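Long-range contacts in mannonate dehydratase (Streptococcus suis, PDB 3BDK), which catalyses the dehydration of D-mannonate to 2-dehydro-3-deoxy-D-gluconate, a manganese- or iron-dependent step of hexuronate breakdown: residues M23-Y28 with P43-I48; L78-I83 with A116-V121; H302-G307 with A354-G359; P329-R334 with P343-Y348. One frame throughout, in Å; residues are numbered along the deposited sequence.

Contact 1: M23-Y28 with P43-I48. With DNO (D-mannose), chain C.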
loop_
_atom_site.group_PDB
_atom_site.type_symbol
_atom_site.label_atom_id
_atom_site.label_comp_id
_atom_site.label_asym_id
_atom_site.label_seq_id
_atom_site.Cartn_x
_atom_site.Cartn_y
_atom_site.Cartn_z
ATOM N N MET A 23 10.291 6.468 -5.670
ATOM C CA MET A 23 9.092 6.792 -4.913
ATOM C C MET A 23 9.360 7.997 -4.039
ATOM O O MET A 23 10.396 8.068 -3.400
ATOM C CB MET A 23 8.651 5.597 -4.066
ATOM C CG MET A 23 7.149 5.301 -4.140
ATOM S SD MET A 23 6.556 4.775 -5.772
ATOM C CE MET A 23 7.858 3.632 -6.233
ATOM N N SER A 24 8.427 8.946 -4.030
ATOM C CA SER A 24 8.614 10.226 -3.348
ATOM C C SER A 24 7.351 10.623 -2.625
ATOM O O SER A 24 6.397 9.879 -2.654
ATOM C CB SER A 24 9.022 11.285 -4.350
ATOM O OG SER A 24 10.117 10.797 -5.091
ATOM N N PHE A 25 7.332 11.790 -1.996
ATOM C CA PHE A 25 6.275 12.103 -1.043
ATOM C C PHE A 25 6.378 13.563 -0.618
ATOM O O PHE A 25 7.447 14.031 -0.226
ATOM C CB PHE A 25 6.451 11.197 0.184
ATOM C CG PHE A 25 5.184 10.834 0.886
ATOM C CD1 PHE A 25 4.825 11.471 2.059
ATOM C CD2 PHE A 25 4.368 9.809 0.412
ATOM C CE1 PHE A 25 3.659 11.117 2.735
ATOM C CE2 PHE A 25 3.197 9.449 1.088
ATOM C CZ PHE A 25 2.848 10.100 2.236
ATOM N N ARG A 26 5.272 14.291 -0.670
ATOM C CA ARG A 26 5.332 15.715 -0.386
ATOM C C ARG A 26 5.430 15.978 1.101
ATOM O O ARG A 26 4.704 15.370 1.884
ATOM C CB ARG A 26 4.127 16.448 -0.973
ATOM C CG ARG A 26 4.287 17.950 -1.020
ATOM C CD ARG A 26 3.234 18.556 -1.893
ATOM N NE ARG A 26 3.193 20.013 -1.826
ATOM C CZ ARG A 26 2.486 20.762 -2.666
ATOM N NH1 ARG A 26 1.773 20.173 -3.614
ATOM N NH2 ARG A 26 2.491 22.091 -2.560
ATOM N N TRP A 27 6.335 16.877 1.484
ATOM C CA TRP A 27 6.460 17.311 2.873
ATOM C C TRP A 27 6.397 18.841 2.954
ATOM O O TRP A 27 7.138 19.543 2.269
ATOM C CB TRP A 27 7.744 16.747 3.504
ATOM C CG TRP A 27 7.899 17.067 4.979
ATOM C CD1 TRP A 27 7.124 16.605 6.016
ATOM C CD2 TRP A 27 8.887 17.921 5.572
ATOM N NE1 TRP A 27 7.571 17.123 7.212
ATOM C CE2 TRP A 27 8.647 17.932 6.972
ATOM C CE3 TRP A 27 9.953 18.681 5.054
ATOM C CZ2 TRP A 27 9.427 18.667 7.859
ATOM C CZ3 TRP A 27 10.730 19.420 5.939
ATOM C CH2 TRP A 27 10.461 19.407 7.330
ATOM N N TYR A 28 5.502 19.348 3.792
ATOM C CA TYR A 28 5.238 20.789 3.874
ATOM C C TYR A 28 6.153 21.592 4.819
ATOM O O TYR A 28 5.766 22.664 5.314
ATOM C CB TYR A 28 3.751 21.043 4.189
ATOM C CG TYR A 28 2.884 20.920 2.960
ATOM C CD1 TYR A 28 2.539 19.665 2.447
ATOM C CD2 TYR A 28 2.436 22.058 2.285
ATOM C CE1 TYR A 28 1.755 19.550 1.296
ATOM C CE2 TYR A 28 1.654 21.953 1.138
ATOM C CZ TYR A 28 1.318 20.697 0.645
ATOM O OH TYR A 28 0.541 20.594 -0.496
ATOM N N PRO A 43 7.924 1.790 3.365
ATOM C CA PRO A 43 8.843 0.948 2.605
ATOM C C PRO A 43 9.156 1.600 1.276
ATOM O O PRO A 43 8.300 2.291 0.723
ATOM C CB PRO A 43 8.033 -0.322 2.352
ATOM C CG PRO A 43 7.032 -0.362 3.414
ATOM C CD PRO A 43 6.715 1.055 3.774
ATOM N N GLY A 44 10.381 1.397 0.796
ATOM C CA GLY A 44 10.818 1.855 -0.530
ATOM C C GLY A 44 10.832 3.355 -0.802
ATOM O O GLY A 44 11.257 3.794 -1.875
ATOM N N MET A 45 10.366 4.133 0.164
ATOM C CA MET A 45 10.239 5.574 0.007
ATOM C C MET A 45 11.606 6.211 0.026
ATOM O O MET A 45 12.369 6.018 0.982
ATOM C CB MET A 45 9.394 6.150 1.139
ATOM C CG MET A 45 9.129 7.641 1.022
ATOM S SD MET A 45 8.337 8.089 -0.526
ATOM C CE MET A 45 6.671 7.471 -0.272
ATOM N N GLN A 46 11.907 6.976 -1.023
ATOM C CA GLN A 46 13.229 7.597 -1.196
ATOM C C GLN A 46 13.163 9.123 -1.208
ATOM O O GLN A 46 13.746 9.794 -0.342
ATOM C CB GLN A 46 13.890 7.125 -2.494
ATOM C CG GLN A 46 13.913 5.628 -2.722
ATOM C CD GLN A 46 14.971 5.231 -3.726
ATOM O OE1 GLN A 46 16.089 5.738 -3.683
ATOM N NE2 GLN A 46 14.635 4.321 -4.625
ATOM N N GLY A 47 12.455 9.655 -2.204
ATOM C CA GLY A 47 12.425 11.076 -2.473
ATOM C C GLY A 47 11.470 11.812 -1.572
ATOM O O GLY A 47 10.411 11.301 -1.212
ATOM N N ILE A 48 11.851 13.016 -1.189
ATOM C CA ILE A 48 10.917 13.901 -0.564
ATOM C C ILE A 48 10.572 14.958 -1.633
ATOM O O ILE A 48 11.243 15.032 -2.670
ATOM C CB ILE A 48 11.485 14.452 0.775
ATOM C CG1 ILE A 48 10.361 14.775 1.761
ATOM C CG2 ILE A 48 12.380 15.655 0.552
ATOM C CD1 ILE A 48 10.794 14.713 3.216
HETATM C C1 DNO C . -3.759 20.371 -5.775
HETATM C C2 DNO C . -2.522 19.824 -5.043
HETATM C C3 DNO C . -1.929 20.774 -3.955
HETATM C C4 DNO C . -1.500 22.239 -4.294
HETATM C C5 DNO C . -0.806 22.540 -5.656
HETATM C C6 DNO C . 0.117 23.756 -5.506
HETATM O O1 DNO C . -4.431 19.636 -6.501
HETATM O O2 DNO C . -1.524 19.406 -5.990
HETATM O O3 DNO C . -0.792 20.136 -3.379
HETATM O O4 DNO C . -2.612 23.120 -4.082
HETATM O O5 DNO C . -0.022 21.447 -6.160
HETATM O O6 DNO C . -0.569 24.930 -5.950
#
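The carbonyl of Met23 faces the turn that enters residues 47-48 and accepts two backbone hydrogen bonds there, from Gln46 N and Gly47 N. Gly47 N, 2.9 Å from Met23 O, lies in the carbonyl plane, whereas Gln46 N stands tilted from it by 33°. Both successive amides share this oxygen; end to end the touching parts run 38° apart. Ser24 comes so close to Gly47 that its CA makes a CA-H...O contact with Gly47 O at 3.0 Å. Among the side chains, Met45 reaches across to both Ser24 and Phe25. Its CG is anti to the backbone N (chi1 -176°) and the chain then bends twice, which folds the thioether back over the other segment: SD rests 3.4 Å from Ser24 O, and CE reaches CD2 of Phe25 at 3.4 Å. The two side chains cross at about a right angle in an oblique Met-aromatic contact. Farther along, the CD1 end of Ile48 lies 3.7 Å from Trp27 CB, beside the root of the indole, whose NE1 is bonded to Val34 O. The extended chain of Arg26 takes no part in this packing and runs to the bound D-mannose, its NH1 within 2.6 Å of O3; Tyr28 OH accepts a hydrogen bond from that same hydroxyl. The loop thus joins the first strand, 47-50, of a xylose isomerase-like TIM barrel to the sugar pocket.

Contact 2: L78-I83 with A116-V121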
loop_
_atom_site.group_PDB
_atom_site.type_symbol
_atom_site.label_atom_id
_atom_site.label_comp_id
_atom_site.label_asym_id
_atom_site.label_seq_id
_atom_site.Cartn_x
_atom_site.Cartn_y
_atom_site.Cartn_z
ATOM N N LEU A 78 16.646 10.734 3.919
ATOM C CA LEU A 78 15.928 11.003 2.678
ATOM C C LEU A 78 16.540 12.156 1.886
ATOM O O LEU A 78 17.456 12.841 2.364
ATOM C CB LEU A 78 14.446 11.289 2.963
ATOM C CG LEU A 78 13.548 10.148 3.457
ATOM C CD1 LEU A 78 12.127 10.655 3.549
ATOM C CD2 LEU A 78 13.636 8.905 2.574
ATOM N N GLU A 79 15.976 12.379 0.697
ATOM C CA GLU A 79 16.564 13.208 -0.350
ATOM C C GLU A 79 15.491 14.010 -1.108
ATOM O O GLU A 79 14.394 13.497 -1.363
ATOM C CB GLU A 79 17.317 12.286 -1.325
ATOM C CG GLU A 79 17.460 12.806 -2.740
ATOM C CD GLU A 79 18.193 11.842 -3.654
ATOM O OE1 GLU A 79 19.295 12.205 -4.129
ATOM O OE2 GLU A 79 17.676 10.727 -3.901
ATOM N N ILE A 80 15.807 15.252 -1.483
ATOM C CA ILE A 80 14.943 16.014 -2.401
ATOM C C ILE A 80 15.131 15.581 -3.854
ATOM O O ILE A 80 16.233 15.660 -4.393
ATOM C CB ILE A 80 15.201 17.506 -2.341
ATOM C CG1 ILE A 80 15.428 17.962 -0.891
ATOM C CG2 ILE A 80 14.056 18.233 -3.033
ATOM C CD1 ILE A 80 14.278 18.756 -0.262
ATOM N N THR A 81 14.048 15.139 -4.484
ATOM C CA THR A 81 14.088 14.651 -5.861
ATOM C C THR A 81 13.416 15.637 -6.830
ATOM O O THR A 81 13.658 15.588 -8.044
ATOM C CB THR A 81 13.408 13.262 -5.964
ATOM O OG1 THR A 81 13.439 12.785 -7.319
ATOM C CG2 THR A 81 11.963 13.328 -5.476
ATOM N N VAL A 82 12.579 16.518 -6.267
ATOM C CA VAL A 82 11.686 17.420 -6.996
ATOM C C VAL A 82 11.210 18.490 -6.031
ATOM O O VAL A 82 11.018 18.219 -4.851
ATOM C CB VAL A 82 10.405 16.691 -7.491
ATOM C CG1 VAL A 82 9.410 17.686 -8.097
ATOM C CG2 VAL A 82 10.728 15.575 -8.487
ATOM N N ILE A 83 11.009 19.702 -6.528
ATOM C CA ILE A 83 10.415 20.756 -5.715
ATOM C C ILE A 83 8.985 20.998 -6.161
ATOM O O ILE A 83 8.736 21.287 -7.329
ATOM C CB ILE A 83 11.252 22.056 -5.764
ATOM C CG1 ILE A 83 12.505 21.878 -4.900
ATOM C CG2 ILE A 83 10.430 23.278 -5.301
ATOM C CD1 ILE A 83 13.372 23.087 -4.795
ATOM N N ALA A 116 21.751 23.128 -5.622
ATOM C CA ALA A 116 21.371 22.246 -4.525
ATOM C C ALA A 116 21.141 20.835 -5.014
ATOM O O ALA A 116 20.712 19.974 -4.252
ATOM C CB ALA A 116 20.138 22.767 -3.827
ATOM N N GLY A 117 21.423 20.590 -6.287
ATOM C CA GLY A 117 21.360 19.230 -6.833
ATOM C C GLY A 117 19.960 18.739 -7.172
ATOM O O GLY A 117 19.804 17.845 -8.015
ATOM N N ILE A 118 18.954 19.320 -6.512
ATOM C CA ILE A 118 17.534 19.072 -6.804
ATOM C C ILE A 118 17.190 19.353 -8.270
ATOM O O ILE A 118 17.172 20.521 -8.672
ATOM C CB ILE A 118 16.615 19.955 -5.941
ATOM C CG1 ILE A 118 17.025 19.926 -4.466
ATOM C CG2 ILE A 118 15.165 19.514 -6.119
ATOM C CD1 ILE A 118 16.395 21.024 -3.614
ATOM N N PRO A 119 16.895 18.284 -9.057
ATOM C CA PRO A 119 16.797 18.279 -10.529
ATOM C C PRO A 119 15.423 18.540 -11.188
ATOM O O PRO A 119 15.330 18.516 -12.421
ATOM C CB PRO A 119 17.262 16.867 -10.892
ATOM C CG PRO A 119 17.047 16.037 -9.653
ATOM C CD PRO A 119 16.648 16.935 -8.519
ATOM N N VAL A 120 14.376 18.786 -10.405
ATOM C CA VAL A 120 13.048 19.015 -10.980
ATOM C C VAL A 120 12.256 20.077 -10.230
ATOM O O VAL A 120 12.285 20.129 -8.991
ATOM C CB VAL A 120 12.204 17.709 -11.083
ATOM C CG1 VAL A 120 10.768 18.019 -11.479
ATOM C CG2 VAL A 120 12.818 16.717 -12.089
ATOM N N VAL A 121 11.556 20.925 -10.992
ATOM C CA VAL A 121 10.650 21.934 -10.427
ATOM C C VAL A 121 9.257 21.865 -11.078
ATOM O O VAL A 121 9.103 22.172 -12.264
ATOM C CB VAL A 121 11.226 23.373 -10.558
ATOM C CG1 VAL A 121 10.239 24.393 -10.038
ATOM C CG2 VAL A 121 12.533 23.504 -9.804
#
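Ile83 and Val121 pair in parallel, and Ile83 N donates to Val120 O across 2.8 Å, with an N-H...O angle of 161°. The same oxygen meets Val82 CA in a CA-H...O contact, so a single carbonyl is approached by two neighbouring residues of strand 79-84. Toward the start of the segments the backbones draw apart, and side chains bridge the gap. Ile118, still in the loop ahead of its strand, is the main filler: its CG2 lies 3.5 Å from CG2 of Ile80 and 3.8 Å from CG1 of Ile83. Ile118 meets Ile80 obliquely and Ile83 at about a right angle, with CD1 touching both. In Ile118, CG2 stands opposite the backbone N while CG1 takes the place beside it (chi1 -48°), which presents both branches to Ile80. Strands 79-84 and 120-123 are consecutive in the chain and adjacent in the parallel sheet, and helix 99-114 lies between them: a beta-alpha-beta crossover, the repeating element of a TIM barrel. Ile66 of helix 63-74 packs on Ile118, and Val113 of helix 99-114 on both Ile83 and Val121, so this face of the strands turns to the surrounding helices. Val82 and Val120 pack separately from this cluster, lying side by side and pointing the same way, with their CG1 methyls 3.7 Å apart. Pro119, next in the chain after Ile118, sets its ring against the other backbone, CD being 3.3 Å from Thr81 O.

Contact 3: H302-G307 with A354-G359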
loop_
_atom_site.group_PDB
_atom_site.type_symbol
_atom_site.label_atom_id
_atom_site.label_comp_id
_atom_site.label_asym_id
_atom_site.label_seq_id
_atom_site.Cartn_x
_atom_site.Cartn_y
_atom_site.Cartn_z
ATOM N N HIS A 302 -6.127 4.680 -4.425
ATOM C CA HIS A 302 -5.250 4.601 -5.578
ATOM C C HIS A 302 -5.542 3.363 -6.420
ATOM O O HIS A 302 -5.442 3.406 -7.614
ATOM C CB HIS A 302 -3.789 4.686 -5.150
ATOM C CG HIS A 302 -3.440 5.985 -4.478
ATOM N ND1 HIS A 302 -3.620 6.196 -3.127
ATOM C CD2 HIS A 302 -2.947 7.145 -4.978
ATOM C CE1 HIS A 302 -3.243 7.425 -2.825
ATOM N NE2 HIS A 302 -2.828 8.021 -3.925
ATOM N N LEU A 303 -5.893 2.268 -5.769
ATOM C CA LEU A 303 -6.363 1.054 -6.404
ATOM C C LEU A 303 -7.255 1.360 -7.613
ATOM O O LEU A 303 -8.213 2.132 -7.501
ATOM C CB LEU A 303 -7.137 0.224 -5.363
ATOM C CG LEU A 303 -7.580 -1.175 -5.772
ATOM C CD1 LEU A 303 -6.364 -2.078 -6.080
ATOM C CD2 LEU A 303 -8.478 -1.804 -4.734
ATOM N N SER A 304 -6.937 0.740 -8.750
ATOM C CA SER A 304 -7.614 1.005 -10.023
ATOM C C SER A 304 -9.140 0.879 -9.958
ATOM O O SER A 304 -9.859 1.850 -10.221
ATOM C CB SER A 304 -7.061 0.093 -11.121
ATOM O OG SER A 304 -5.673 0.301 -11.273
ATOM N N GLN A 305 -9.614 -0.322 -9.618
ATOM C CA GLN A 305 -11.033 -0.616 -9.512
ATOM C C GLN A 305 -11.809 0.343 -8.570
ATOM O O GLN A 305 -13.034 0.302 -8.534
ATOM C CB GLN A 305 -11.222 -2.076 -9.051
ATOM C CG GLN A 305 -11.810 -3.061 -10.098
ATOM C CD GLN A 305 -12.889 -4.017 -9.479
ATOM O OE1 GLN A 305 -12.666 -4.669 -8.438
ATOM N NE2 GLN A 305 -14.070 -4.071 -10.122
ATOM N N ALA A 306 -11.109 1.188 -7.811
ATOM C CA ALA A 306 -11.768 2.150 -6.921
ATOM C C ALA A 306 -12.176 3.408 -7.690
ATOM O O ALA A 306 -13.094 4.147 -7.262
ATOM C CB ALA A 306 -10.874 2.510 -5.731
ATOM N N GLY A 307 -11.488 3.618 -8.817
ATOM C CA GLY A 307 -11.690 4.754 -9.683
ATOM C C GLY A 307 -11.778 4.377 -11.157
ATOM O O GLY A 307 -12.165 3.262 -11.508
ATOM N N ALA A 354 1.432 4.625 -1.911
ATOM C CA ALA A 354 2.831 4.386 -2.252
ATOM C C ALA A 354 3.171 2.892 -2.308
ATOM O O ALA A 354 3.686 2.397 -3.326
ATOM C CB ALA A 354 3.728 5.119 -1.299
ATOM N N THR A 355 2.856 2.150 -1.245
ATOM C CA THR A 355 3.180 0.709 -1.213
ATOM C C THR A 355 2.424 -0.072 -2.287
ATOM O O THR A 355 2.932 -1.087 -2.818
ATOM C CB THR A 355 2.942 0.078 0.174
ATOM O OG1 THR A 355 1.565 0.217 0.559
ATOM C CG2 THR A 355 3.805 0.753 1.222
ATOM N N TYR A 356 1.230 0.400 -2.633
ATOM C CA TYR A 356 0.500 -0.163 -3.776
ATOM C C TYR A 356 1.264 0.074 -5.093
ATOM O O TYR A 356 1.275 -0.800 -5.997
ATOM C CB TYR A 356 -0.910 0.428 -3.846
ATOM C CG TYR A 356 -1.668 0.190 -5.134
ATOM C CD1 TYR A 356 -2.000 -1.081 -5.547
ATOM C CD2 TYR A 356 -2.094 1.260 -5.908
ATOM C CE1 TYR A 356 -2.708 -1.286 -6.728
ATOM C CE2 TYR A 356 -2.820 1.083 -7.079
ATOM C CZ TYR A 356 -3.131 -0.188 -7.487
ATOM O OH TYR A 356 -3.848 -0.365 -8.650
ATOM N N PHE A 357 1.899 1.242 -5.206
ATOM C CA PHE A 357 2.731 1.527 -6.387
ATOM C C PHE A 357 4.049 0.743 -6.390
ATOM O O PHE A 357 4.466 0.256 -7.433
ATOM C CB PHE A 357 2.914 3.041 -6.613
ATOM C CG PHE A 357 1.674 3.711 -7.112
ATOM C CD1 PHE A 357 1.278 3.565 -8.436
ATOM C CD2 PHE A 357 0.865 4.431 -6.250
ATOM C CE1 PHE A 357 0.100 4.136 -8.896
ATOM C CE2 PHE A 357 -0.312 5.012 -6.695
ATOM C CZ PHE A 357 -0.698 4.862 -8.017
ATOM N N ASN A 358 4.671 0.562 -5.225
ATOM C CA ASN A 358 5.753 -0.443 -5.094
ATOM C C ASN A 358 5.362 -1.775 -5.712
ATOM O O ASN A 358 6.132 -2.376 -6.462
ATOM C CB ASN A 358 6.106 -0.710 -3.635
ATOM C CG ASN A 358 6.622 0.528 -2.892
ATOM O OD1 ASN A 358 6.562 0.568 -1.660
ATOM N ND2 ASN A 358 7.148 1.518 -3.620
ATOM N N GLY A 359 4.157 -2.235 -5.400
ATOM C CA GLY A 359 3.694 -3.545 -5.851
ATOM C C GLY A 359 3.413 -3.562 -7.334
ATOM O O GLY A 359 3.691 -4.541 -8.019
#
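Tyr356 and Phe357 of the helix make the aromatic and apolar contacts, against His302 and Leu303. Tyr356 CE1 touches Leu303 CD1 at 3.8 Å, the two side chains crossing at about a right angle, while CE2 lies 3.5 Å from both His302 O and Leu303 N. The phenol is therefore laid along the backbone of the loop. Its direction follows from a CG anti to the backbone N (chi1 167°), which carries the ring to the loop, its OH end reaching Ser304. Phe357 meets His302 differently: the imidazole CD2 approaches the edge of the phenyl ring near its plane, at 3.8 Å from CE2, with the ring planes at 81°. Helix 348-368 is the last long helix after the final barrel strand, 327-328, and here it packs against the loop that leads from strand 296-299 to helix 311-320. Polar contacts gather at the phenol. Ser304 N donates to Tyr356 OH over 3.3 Å, at the start of the short 3-10 turn 304-306. Both Tyr356 OH and Ser304 OG are also hydrogen-bonded to the carboxylate of Glu362 of the second subunit, which places this junction at the dimer interface.

Contact 4: P329-R334 with P343-Y348. With MN (manganese (II) ion), chain D; DNO (D-mannose), chain C.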
loop_
_atom_site.group_PDB
_atom_site.type_symbol
_atom_site.label_atom_id
_atom_site.label_comp_id
_atom_site.label_asym_id
_atom_site.label_seq_id
_atom_site.Cartn_x
_atom_site.Cartn_y
_atom_site.Cartn_z
ATOM N N PRO A 329 2.600 9.413 -5.078
ATOM C CA PRO A 329 1.210 9.342 -4.615
ATOM C C PRO A 329 0.672 10.713 -4.222
ATOM O O PRO A 329 1.067 11.257 -3.191
ATOM C CB PRO A 329 1.303 8.440 -3.383
ATOM C CG PRO A 329 2.685 8.649 -2.876
ATOM C CD PRO A 329 3.542 8.858 -4.092
ATOM N N ASP A 330 -0.219 11.262 -5.041
ATOM C CA ASP A 330 -0.935 12.482 -4.688
ATOM C C ASP A 330 -2.001 12.209 -3.631
ATOM O O ASP A 330 -1.916 11.232 -2.888
ATOM C CB ASP A 330 -1.573 13.106 -5.929
ATOM C CG ASP A 330 -1.269 14.586 -6.058
ATOM O OD1 ASP A 330 -1.058 15.244 -5.017
ATOM O OD2 ASP A 330 -1.242 15.092 -7.199
ATOM N N HIS A 331 -3.004 13.079 -3.572
ATOM C CA HIS A 331 -3.933 13.101 -2.449
ATOM C C HIS A 331 -4.291 11.688 -2.002
ATOM O O HIS A 331 -4.270 10.750 -2.799
ATOM C CB HIS A 331 -5.202 13.872 -2.818
ATOM C CG HIS A 331 -4.937 15.209 -3.438
ATOM N ND1 HIS A 331 -4.196 15.362 -4.589
ATOM C CD2 HIS A 331 -5.316 16.454 -3.065
ATOM C CE1 HIS A 331 -4.129 16.645 -4.900
ATOM N NE2 HIS A 331 -4.800 17.329 -3.991
ATOM N N GLY A 332 -4.619 11.542 -0.722
ATOM C CA GLY A 332 -5.250 10.333 -0.229
ATOM C C GLY A 332 -6.582 10.606 0.443
ATOM O O GLY A 332 -6.913 11.753 0.742
ATOM N N ARG A 333 -7.347 9.546 0.681
ATOM C CA ARG A 333 -8.569 9.646 1.471
ATOM C C ARG A 333 -8.263 10.027 2.915
ATOM O O ARG A 333 -7.145 9.833 3.394
ATOM C CB ARG A 333 -9.343 8.326 1.428
ATOM C CG ARG A 333 -9.689 7.855 0.025
ATOM C CD ARG A 333 -9.316 6.395 -0.175
ATOM N NE ARG A 333 -10.173 5.500 0.598
ATOM C CZ ARG A 333 -9.723 4.501 1.350
ATOM N NH1 ARG A 333 -8.421 4.265 1.433
ATOM N NH2 ARG A 333 -10.576 3.737 2.020
ATOM N N ARG A 334 -9.261 10.570 3.603
ATOM C CA ARG A 334 -9.210 10.700 5.054
ATOM C C ARG A 334 -9.668 9.418 5.740
ATOM O O ARG A 334 -10.866 9.160 5.859
ATOM C CB ARG A 334 -10.067 11.879 5.517
ATOM C CG ARG A 334 -9.876 12.250 6.979
ATOM C CD ARG A 334 -10.800 13.388 7.385
ATOM N NE ARG A 334 -10.441 14.643 6.731
ATOM C CZ ARG A 334 -9.277 15.264 6.894
ATOM N NH1 ARG A 334 -8.354 14.748 7.693
ATOM N NH2 ARG A 334 -9.037 16.403 6.259
ATOM N N PRO A 343 -5.826 19.805 2.471
ATOM C CA PRO A 343 -6.562 19.039 1.466
ATOM C C PRO A 343 -6.504 17.511 1.555
ATOM O O PRO A 343 -7.223 16.923 2.373
ATOM C CB PRO A 343 -5.949 19.572 0.174
ATOM C CG PRO A 343 -5.708 21.135 0.549
ATOM C CD PRO A 343 -5.878 21.228 2.086
ATOM N N GLY A 344 -5.687 16.867 0.726
ATOM C CA GLY A 344 -5.648 15.405 0.709
ATOM C C GLY A 344 -4.315 14.911 1.196
ATOM O O GLY A 344 -3.736 13.981 0.638
ATOM N N TYR A 345 -3.833 15.526 2.264
ATOM C CA TYR A 345 -2.432 15.377 2.598
ATOM C C TYR A 345 -2.071 14.647 3.880
ATOM O O TYR A 345 -0.889 14.552 4.205
ATOM C CB TYR A 345 -1.707 16.722 2.453
ATOM C CG TYR A 345 -1.383 17.018 0.999
ATOM C CD1 TYR A 345 -2.214 17.824 0.228
ATOM C CD2 TYR A 345 -0.265 16.450 0.388
ATOM C CE1 TYR A 345 -1.930 18.075 -1.098
ATOM C CE2 TYR A 345 0.025 16.691 -0.937
ATOM C CZ TYR A 345 -0.809 17.501 -1.673
ATOM O OH TYR A 345 -0.519 17.744 -2.987
ATOM N N GLY A 346 -3.054 14.072 4.570
ATOM C CA GLY A 346 -2.743 13.135 5.651
ATOM C C GLY A 346 -1.785 12.040 5.203
ATOM O O GLY A 346 -1.583 11.824 3.996
ATOM N N LEU A 347 -1.202 11.335 6.169
ATOM C CA LEU A 347 -0.123 10.394 5.886
ATOM C C LEU A 347 -0.603 9.033 5.414
ATOM O O LEU A 347 0.046 8.392 4.590
ATOM C CB LEU A 347 0.773 10.247 7.118
ATOM C CG LEU A 347 1.730 9.050 7.243
ATOM C CD1 LEU A 347 2.948 9.203 6.373
ATOM C CD2 LEU A 347 2.133 8.912 8.688
ATOM N N TYR A 348 -1.756 8.605 5.917
ATOM C CA TYR A 348 -2.189 7.204 5.806
ATOM C C TYR A 348 -2.497 6.726 4.403
ATOM O O TYR A 348 -1.736 5.929 3.834
ATOM C CB TYR A 348 -3.361 6.936 6.733
ATOM C CG TYR A 348 -3.093 7.324 8.169
ATOM C CD1 TYR A 348 -1.844 7.103 8.751
ATOM C CD2 TYR A 348 -4.092 7.881 8.948
ATOM C CE1 TYR A 348 -1.589 7.434 10.069
ATOM C CE2 TYR A 348 -3.853 8.231 10.280
ATOM C CZ TYR A 348 -2.593 7.996 10.829
ATOM O OH TYR A 348 -2.347 8.337 12.136
HETATM MN MN MN D . -1.058 17.528 -7.441
HETATM C C1 DNO C . -3.759 20.371 -5.775
HETATM C C2 DNO C . -2.522 19.824 -5.043
HETATM C C3 DNO C . -1.929 20.774 -3.955
HETATM C C4 DNO C . -1.500 22.239 -4.294
HETATM C C5 DNO C . -0.806 22.540 -5.656
HETATM C C6 DNO C . 0.117 23.756 -5.506
HETATM O O1 DNO C . -4.431 19.636 -6.501
HETATM O O2 DNO C . -1.524 19.406 -5.990
HETATM O O3 DNO C . -0.792 20.136 -3.379
HETATM O O4 DNO C . -2.612 23.120 -4.082
HETATM O O5 DNO C . -0.022 21.447 -6.160
HETATM O O6 DNO C . -0.569 24.930 -5.950
HETATM O O HOH W 1 -4.139 10.253 3.249
#
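Tyr345 OH lies only 2.4 Å from O3 of the bound D-mannose, a very short hydrogen bond in which either oxygen could be the donor and whose exact length is doubtful at 2.50 Å resolution, and on the opposite segment Asp330 holds the metal bound to the same sugar. Asp330 OD2 is 2.5 Å from the manganese ion, which is also ligated by O2 of the sugar, with His219 and His286 completing the protein ligands. The other carboxylate oxygen, OD1, forms a salt bridge with Arg328, a second-shell partner that would tend to fix the rotation of the group. The carboxylate and phenol planes stand 70° apart. His331 packs beside Tyr345: Tyr345 CE1 lies over one face of the imidazole, toward its rim, whereas the sugar carbon C1 is at the ring edge, in its plane. CG of His331 sits beside its backbone N (chi1 -49°), and CE1 of the ring comes within 3.4 Å of O1 of the sugar. Both segments belong to the loop following the last strand of the barrel, 327-328; active sites of TIM barrels are built from such loops at the C-terminal ends of the strands. The backbone ties this loop to itself. Gly332 N donates to Gly344 O at 2.9 Å, and His331 CA makes a CA-H...O contact of 3.2 Å with that same Gly344 O. Beyond it a water bridges the segments, donating to Arg333 O at 3.0 Å and, weakly, to Gly346 O. The side chain of Arg333 forms salt bridges with Asp142 and Asp349.

How the contacts relate
From the N terminus, contact 1 closes a short loop containing helix 36-40 and leads into the first barrel strand. Contact 2 follows in series and closes the crossover through helix 99-114 from strand 79-84 to 120-123; the two touch through the adjacent strands 47-50 and 79-84. Much later, residues 302-307 open the loop that contact 3 closes on helix 348-368, and contact 4 is nested inside it, within the loop after the last strand. Contacts 1 and 4 meet at the sugar, bringing the loop before the first strand and the loop after the last one to one site. Contact 3 touches both of them, while contact 2 stands apart from contacts 3 and 4. Contacts 1, 3 and 4 also reach the second subunit.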